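Local atomic coordinates of manganese-binding protein (Chlamydia trachomatis, PDB entry 6NSI), a protein that binds iron(II), manganese(II) or nickel(II), iron(II) by preference, and delivers the metal to the membrane permease of an ABC importer. Residues T166-F171 / F227-L232; S255-D260 / Q271-T276. One frame throughout, in Å; residues are numbered along the deposited sequence.

Contact 1: T166-F171 / F227-L232. With FE (Fe (III) ion), chain B.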
loop_
_atom_site.group_PDB
_atom_site.type_symbol
_atom_site.label_atom_id
_atom_site.label_comp_id
_atom_site.label_asym_id
_atom_site.label_seq_id
_atom_site.Cartn_x
_atom_site.Cartn_y
_atom_site.Cartn_z
ATOM N N THR A 166 -4.614 -1.287 13.128
ATOM C CA THR A 166 -5.239 -0.513 12.063
ATOM C C THR A 166 -6.621 -1.065 11.723
ATOM O O THR A 166 -7.078 -2.057 12.291
ATOM C CB THR A 166 -4.383 -0.509 10.797
ATOM O OG1 THR A 166 -4.358 -1.841 10.256
ATOM C CG2 THR A 166 -2.963 -0.032 11.122
ATOM N N GLY A 167 -7.277 -0.384 10.771
ATOM C CA GLY A 167 -8.632 -0.753 10.393
ATOM C C GLY A 167 -8.703 -2.093 9.682
ATOM O O GLY A 167 -9.507 -2.958 10.053
ATOM N N HIS A 168 -7.906 -2.265 8.611
ATOM C CA HIS A 168 -7.734 -3.575 7.991
ATOM C C HIS A 168 -6.249 -3.854 7.814
ATOM O O HIS A 168 -5.395 -3.035 8.163
ATOM C CB HIS A 168 -8.527 -3.721 6.671
ATOM C CG HIS A 168 -7.922 -3.073 5.454
ATOM N ND1 HIS A 168 -7.751 -1.705 5.331
ATOM C CD2 HIS A 168 -7.578 -3.602 4.250
ATOM C CE1 HIS A 168 -7.273 -1.430 4.127
ATOM N NE2 HIS A 168 -7.161 -2.560 3.454
ATOM N N ASN A 169 -5.969 -5.046 7.290
ATOM C CA ASN A 169 -4.613 -5.587 7.180
ATOM C C ASN A 169 -3.959 -5.077 5.891
ATOM O O ASN A 169 -3.768 -5.797 4.916
ATOM C CB ASN A 169 -4.654 -7.113 7.233
ATOM C CG ASN A 169 -3.277 -7.727 7.263
ATOM O OD1 ASN A 169 -2.287 -7.036 7.533
ATOM N ND2 ASN A 169 -3.191 -9.025 6.961
ATOM N N ALA A 170 -3.610 -3.792 5.916
ATOM C CA ALA A 170 -2.944 -3.136 4.803
ATOM C C ALA A 170 -1.488 -2.799 5.095
ATOM O O ALA A 170 -0.787 -2.338 4.189
ATOM C CB ALA A 170 -3.684 -1.845 4.416
ATOM N N PHE A 171 -1.011 -3.021 6.321
ATOM C CA PHE A 171 0.331 -2.600 6.706
ATOM C C PHE A 171 1.223 -3.769 7.128
ATOM O O PHE A 171 2.196 -3.580 7.871
ATOM C CB PHE A 171 0.243 -1.543 7.807
ATOM C CG PHE A 171 -0.520 -0.301 7.383
ATOM C CD1 PHE A 171 -1.888 -0.196 7.613
ATOM C CD2 PHE A 171 0.132 0.744 6.737
ATOM C CE1 PHE A 171 -2.594 0.942 7.221
ATOM C CE2 PHE A 171 -0.565 1.889 6.337
ATOM C CZ PHE A 171 -1.925 1.993 6.586
ATOM N N PHE A 227 -5.305 3.156 14.809
ATOM C CA PHE A 227 -5.256 4.019 13.632
ATOM C C PHE A 227 -6.452 3.776 12.712
ATOM O O PHE A 227 -6.549 2.720 12.081
ATOM C CB PHE A 227 -3.953 3.805 12.864
ATOM C CG PHE A 227 -2.718 4.180 13.647
ATOM C CD1 PHE A 227 -2.132 3.266 14.530
ATOM C CD2 PHE A 227 -2.142 5.440 13.501
ATOM C CE1 PHE A 227 -0.974 3.600 15.243
ATOM C CE2 PHE A 227 -0.966 5.789 14.227
ATOM C CZ PHE A 227 -0.399 4.872 15.090
ATOM N N LEU A 228 -7.302 4.788 12.580
ATOM C CA LEU A 228 -8.328 4.824 11.543
ATOM C C LEU A 228 -7.690 4.984 10.175
ATOM O O LEU A 228 -6.601 5.541 10.048
ATOM C CB LEU A 228 -9.276 6.002 11.776
ATOM C CG LEU A 228 -9.973 5.981 13.135
ATOM C CD1 LEU A 228 -10.580 7.349 13.429
ATOM C CD2 LEU A 228 -11.046 4.930 13.100
ATOM N N GLU A 229 -8.399 4.514 9.139
ATOM C CA GLU A 229 -7.973 4.675 7.755
ATOM C C GLU A 229 -9.014 5.466 6.982
ATOM O O GLU A 229 -10.222 5.271 7.155
ATOM C CB GLU A 229 -7.744 3.330 7.043
ATOM C CG GLU A 229 -6.727 2.432 7.736
ATOM C CD GLU A 229 -6.905 0.966 7.375
ATOM O OE1 GLU A 229 -7.431 0.683 6.269
ATOM O OE2 GLU A 229 -6.509 0.100 8.192
ATOM N N ASP A 230 -8.507 6.298 6.087
ATOM C CA ASP A 230 -9.352 7.116 5.194
ATOM C C ASP A 230 -10.174 6.136 4.374
ATOM O O ASP A 230 -9.650 5.105 4.016
ATOM C CB ASP A 230 -8.497 7.920 4.225
ATOM C CG ASP A 230 -9.274 8.968 3.458
ATOM O OD1 ASP A 230 -9.729 9.891 4.074
ATOM O OD2 ASP A 230 -9.417 8.820 2.274
ATOM N N THR A 231 -11.473 6.387 4.258
ATOM C CA THR A 231 -12.485 5.637 3.457
ATOM C C THR A 231 -12.878 4.266 4.026
ATOM O O THR A 231 -13.806 3.711 3.494
ATOM C CB THR A 231 -12.102 5.377 1.994
ATOM O OG1 THR A 231 -11.220 4.263 1.997
ATOM C CG2 THR A 231 -11.458 6.541 1.280
ATOM N N LEU A 232 -12.236 3.761 5.077
ATOM C CA LEU A 232 -12.622 2.452 5.649
ATOM C C LEU A 232 -13.670 2.782 6.711
ATOM O O LEU A 232 -13.462 3.718 7.451
ATOM C CB LEU A 232 -11.434 1.707 6.256
ATOM C CG LEU A 232 -11.705 0.242 6.589
ATOM C CD1 LEU A 232 -11.441 -0.650 5.395
ATOM C CD2 LEU A 232 -10.890 -0.230 7.775
HETATM FE FE FE B . -6.496 -2.868 1.329
#
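The second shell of the iron site is built here, where Glu229 of the loop after strand 225-226 meets His168 of the loop after strand 164-165. His168 NE2 binds the iron(III) ion at 2.2 Å, and ND1 on the other side of the ring donates to Glu229 OE1 at 2.6 Å. OE1 lies in the plane of the imidazole and uses its syn lone pair, although the bond is bent (132° at the hydrogen) and the ring and carboxylate planes are 46° apart. The second oxygen, Glu229 OE2, receives the backbone N of His168 at 2.8 Å, also from the syn side but 32° out of the carboxylate plane; Gly167 N lies 2.7 Å from Glu229 OE2. The extended Glu229 chain reaches across to put one oxygen at the His168 ring and the other at the backbone of Gly167 and His168. OE2 also lies at the edge of the Phe171 ring, 4.1 Å from CE1. Leu232, at the end of a type II turn begun by Glu229, presses CD2 on the backbone of Gly167, 3.4 Å from its C, and sets CD1 beside the imidazole. His36, His102 and Asp260 complete the metal site. Gripped through both ring nitrogens, the imidazole has its rotation fixed; ND1 is held as the donor to Glu229, which leaves NE2 for the metal, and the buried carboxylate probably makes NE2 a stronger donor to it.

Contact 2: S255-D260 / Q271-T276. With FE (Fe (III) ion), chain B.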
loop_
_atom_site.group_PDB
_atom_site.type_symbol
_atom_site.label_atom_id
_atom_site.label_comp_id
_atom_site.label_asym_id
_atom_site.label_seq_id
_atom_site.Cartn_x
_atom_site.Cartn_y
_atom_site.Cartn_z
ATOM N N SER A 255 -4.605 11.815 13.080
ATOM C CA SER A 255 -4.833 11.816 11.638
ATOM C C SER A 255 -5.054 10.402 11.121
ATOM O O SER A 255 -4.451 9.453 11.629
ATOM C CB SER A 255 -3.642 12.417 10.881
ATOM O OG SER A 255 -3.113 13.545 11.552
ATOM N N PRO A 256 -5.881 10.247 10.086
ATOM C CA PRO A 256 -6.111 8.912 9.523
ATOM C C PRO A 256 -4.914 8.465 8.701
ATOM O O PRO A 256 -4.143 9.282 8.187
ATOM C CB PRO A 256 -7.361 9.099 8.648
ATOM C CG PRO A 256 -7.331 10.541 8.244
ATOM C CD PRO A 256 -6.639 11.298 9.374
ATOM N N LEU A 257 -4.747 7.149 8.606
ATOM C CA LEU A 257 -3.759 6.598 7.699
ATOM C C LEU A 257 -4.402 6.381 6.336
ATOM O O LEU A 257 -5.620 6.274 6.210
ATOM C CB LEU A 257 -3.203 5.282 8.242
ATOM C CG LEU A 257 -2.487 5.303 9.597
ATOM C CD1 LEU A 257 -2.066 3.860 9.944
ATOM C CD2 LEU A 257 -1.251 6.194 9.528
ATOM N N TYR A 258 -3.576 6.332 5.305
ATOM C CA TYR A 258 -4.070 6.045 3.962
ATOM C C TYR A 258 -3.576 4.661 3.576
ATOM O O TYR A 258 -2.389 4.473 3.304
ATOM C CB TYR A 258 -3.632 7.124 2.980
ATOM C CG TYR A 258 -4.342 8.420 3.286
ATOM C CD1 TYR A 258 -3.938 9.222 4.357
ATOM C CD2 TYR A 258 -5.438 8.827 2.542
ATOM C CE1 TYR A 258 -4.603 10.405 4.662
ATOM C CE2 TYR A 258 -6.103 10.003 2.843
ATOM C CZ TYR A 258 -5.682 10.786 3.901
ATOM O OH TYR A 258 -6.352 11.962 4.195
ATOM N N SER A 259 -4.493 3.695 3.579
ATOM C CA SER A 259 -4.158 2.299 3.336
ATOM C C SER A 259 -4.252 1.940 1.852
ATOM O O SER A 259 -3.284 1.464 1.253
ATOM C CB SER A 259 -5.106 1.410 4.145
ATOM O OG SER A 259 -6.445 1.680 3.748
ATOM N N ASP A 260 -5.423 2.142 1.255
ATOM C CA ASP A 260 -5.706 1.662 -0.088
ATOM C C ASP A 260 -5.746 2.791 -1.106
ATOM O O ASP A 260 -6.085 2.560 -2.278
ATOM C CB ASP A 260 -7.028 0.895 -0.099
ATOM C CG ASP A 260 -6.932 -0.470 0.581
ATOM O OD1 ASP A 260 -5.815 -1.043 0.698
ATOM O OD2 ASP A 260 -7.998 -0.978 0.990
ATOM N N GLN A 271 4.857 9.657 3.340
ATOM C CA GLN A 271 5.438 10.500 4.381
ATOM C C GLN A 271 4.446 10.730 5.517
ATOM O O GLN A 271 4.794 10.575 6.697
ATOM C CB GLN A 271 5.896 11.832 3.792
ATOM C CG GLN A 271 7.017 11.690 2.766
ATOM C CD GLN A 271 7.449 13.023 2.160
ATOM O OE1 GLN A 271 6.628 13.784 1.638
ATOM N NE2 GLN A 271 8.749 13.308 2.226
ATOM N N HIS A 272 3.201 11.096 5.180
ATOM C CA HIS A 272 2.193 11.334 6.211
ATOM C C HIS A 272 1.976 10.095 7.076
ATOM O O HIS A 272 1.852 10.200 8.307
ATOM C CB HIS A 272 0.864 11.766 5.581
ATOM C CG HIS A 272 -0.292 11.707 6.536
ATOM N ND1 HIS A 272 -0.757 12.816 7.215
ATOM C CD2 HIS A 272 -1.057 10.664 6.949
ATOM C CE1 HIS A 272 -1.766 12.459 7.991
ATOM N NE2 HIS A 272 -1.962 11.158 7.855
ATOM N N ASN A 273 1.894 8.915 6.445
ATOM C CA ASN A 273 1.699 7.682 7.202
ATOM C C ASN A 273 2.849 7.456 8.173
ATOM O O ASN A 273 2.631 7.078 9.328
ATOM C CB ASN A 273 1.574 6.493 6.252
ATOM C CG ASN A 273 0.178 6.362 5.647
ATOM O OD1 ASN A 273 -0.789 6.978 6.112
ATOM N ND2 ASN A 273 0.068 5.543 4.618
ATOM N N VAL A 274 4.084 7.678 7.713
ATOM C CA VAL A 274 5.241 7.446 8.575
ATOM C C VAL A 274 5.261 8.451 9.719
ATOM O O VAL A 274 5.519 8.088 10.871
ATOM C CB VAL A 274 6.540 7.487 7.743
ATOM C CG1 VAL A 274 7.769 7.535 8.662
ATOM C CG2 VAL A 274 6.605 6.267 6.818
ATOM N N ARG A 275 4.994 9.728 9.421
ATOM C CA ARG A 275 4.930 10.748 10.466
ATOM C C ARG A 275 3.867 10.401 11.501
ATOM O O ARG A 275 4.126 10.431 12.706
ATOM C CB ARG A 275 4.631 12.116 9.847
ATOM C CG ARG A 275 5.826 12.784 9.185
ATOM C CD ARG A 275 5.455 14.126 8.511
ATOM N NE ARG A 275 6.173 14.291 7.248
ATOM C CZ ARG A 275 7.376 14.856 7.142
ATOM N NH1 ARG A 275 7.987 15.326 8.231
ATOM N NH2 ARG A 275 7.973 14.957 5.951
ATOM N N THR A 276 2.657 10.077 11.031
ATOM C CA THR A 276 1.559 9.723 11.922
ATOM C C THR A 276 1.919 8.530 12.809
ATOM O O THR A 276 1.789 8.593 14.036
ATOM C CB THR A 276 0.304 9.447 11.087
ATOM O OG1 THR A 276 -0.008 10.632 10.339
ATOM C CG2 THR A 276 -0.915 9.072 11.985
HETATM FE FE FE B . -6.496 -2.868 1.329
HETATM O O HOH W 1 0.071 12.709 11.847
#
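Asn273 and His272 of helix 266-280 bond to the backbone of the loop 255-260, and Leu257 packs against Asn273 and Thr276. The Asn273 amide pairs with the backbone of Tyr258 at two points. Asn273 OD1 accepts from Tyr258 N at 3.0 Å, nearly straight (167°) and on a lone pair in the carbonyl plane; Asn273 ND2 donates to Tyr258 O, also at 3.0 Å. The amide meets this backbone with its edge, and the two bonds fix its rotation. His272, its CG anti to the backbone N (chi1 166°), projects to the loop, where NE2 donates to Pro256 O at 2.9 Å. Ser255 CB meets the same imidazole edge, 3.4 Å from His272 CE1, whereas Tyr258 turns its ring edge toward the face in an offset edge-to-face pair, planes 81° apart. Leu257 CD2 lies against the helix, 3.5 Å from Asn273 OD1 and 3.8 Å from Thr276 CG2. Thr276 OG1 bonds back to His272 O and accepts from a water that reaches Ser255 OG weakly. The loop is thus tied to the helix that follows it, whose opposite flank, through Val274, rests on the long helix 129-154, while Leu257 also packs on Phe227 beyond strand 225-226.

How the contacts relate
Contacts 1 and 2 lie side by side, their centres 9 Å apart, and meet at the iron(III) ion. Contact 1 supplies His168; contact 2 supplies Asp260, whose OD1 and OD2 bind the metal at 2.0 and 2.4 Å, and whose OD2 lies 3.0 Å from His168 NE2. Apart from the metal, the loops 227-232 and 255-260 are joined directly: Leu228 O is 2.8 Å from Leu257 N, and Glu229 OE1 is 2.9 Å from Ser259 OG, both probable hydrogen bonds. Helix 266-280, which grips 255-260, also touches Phe171 through Asn273. Bonds thus run in sequence from helix 266-280 through the 255-260 loop and Ser259 to Glu229 and His168, and the two metal-bearing loops share one network.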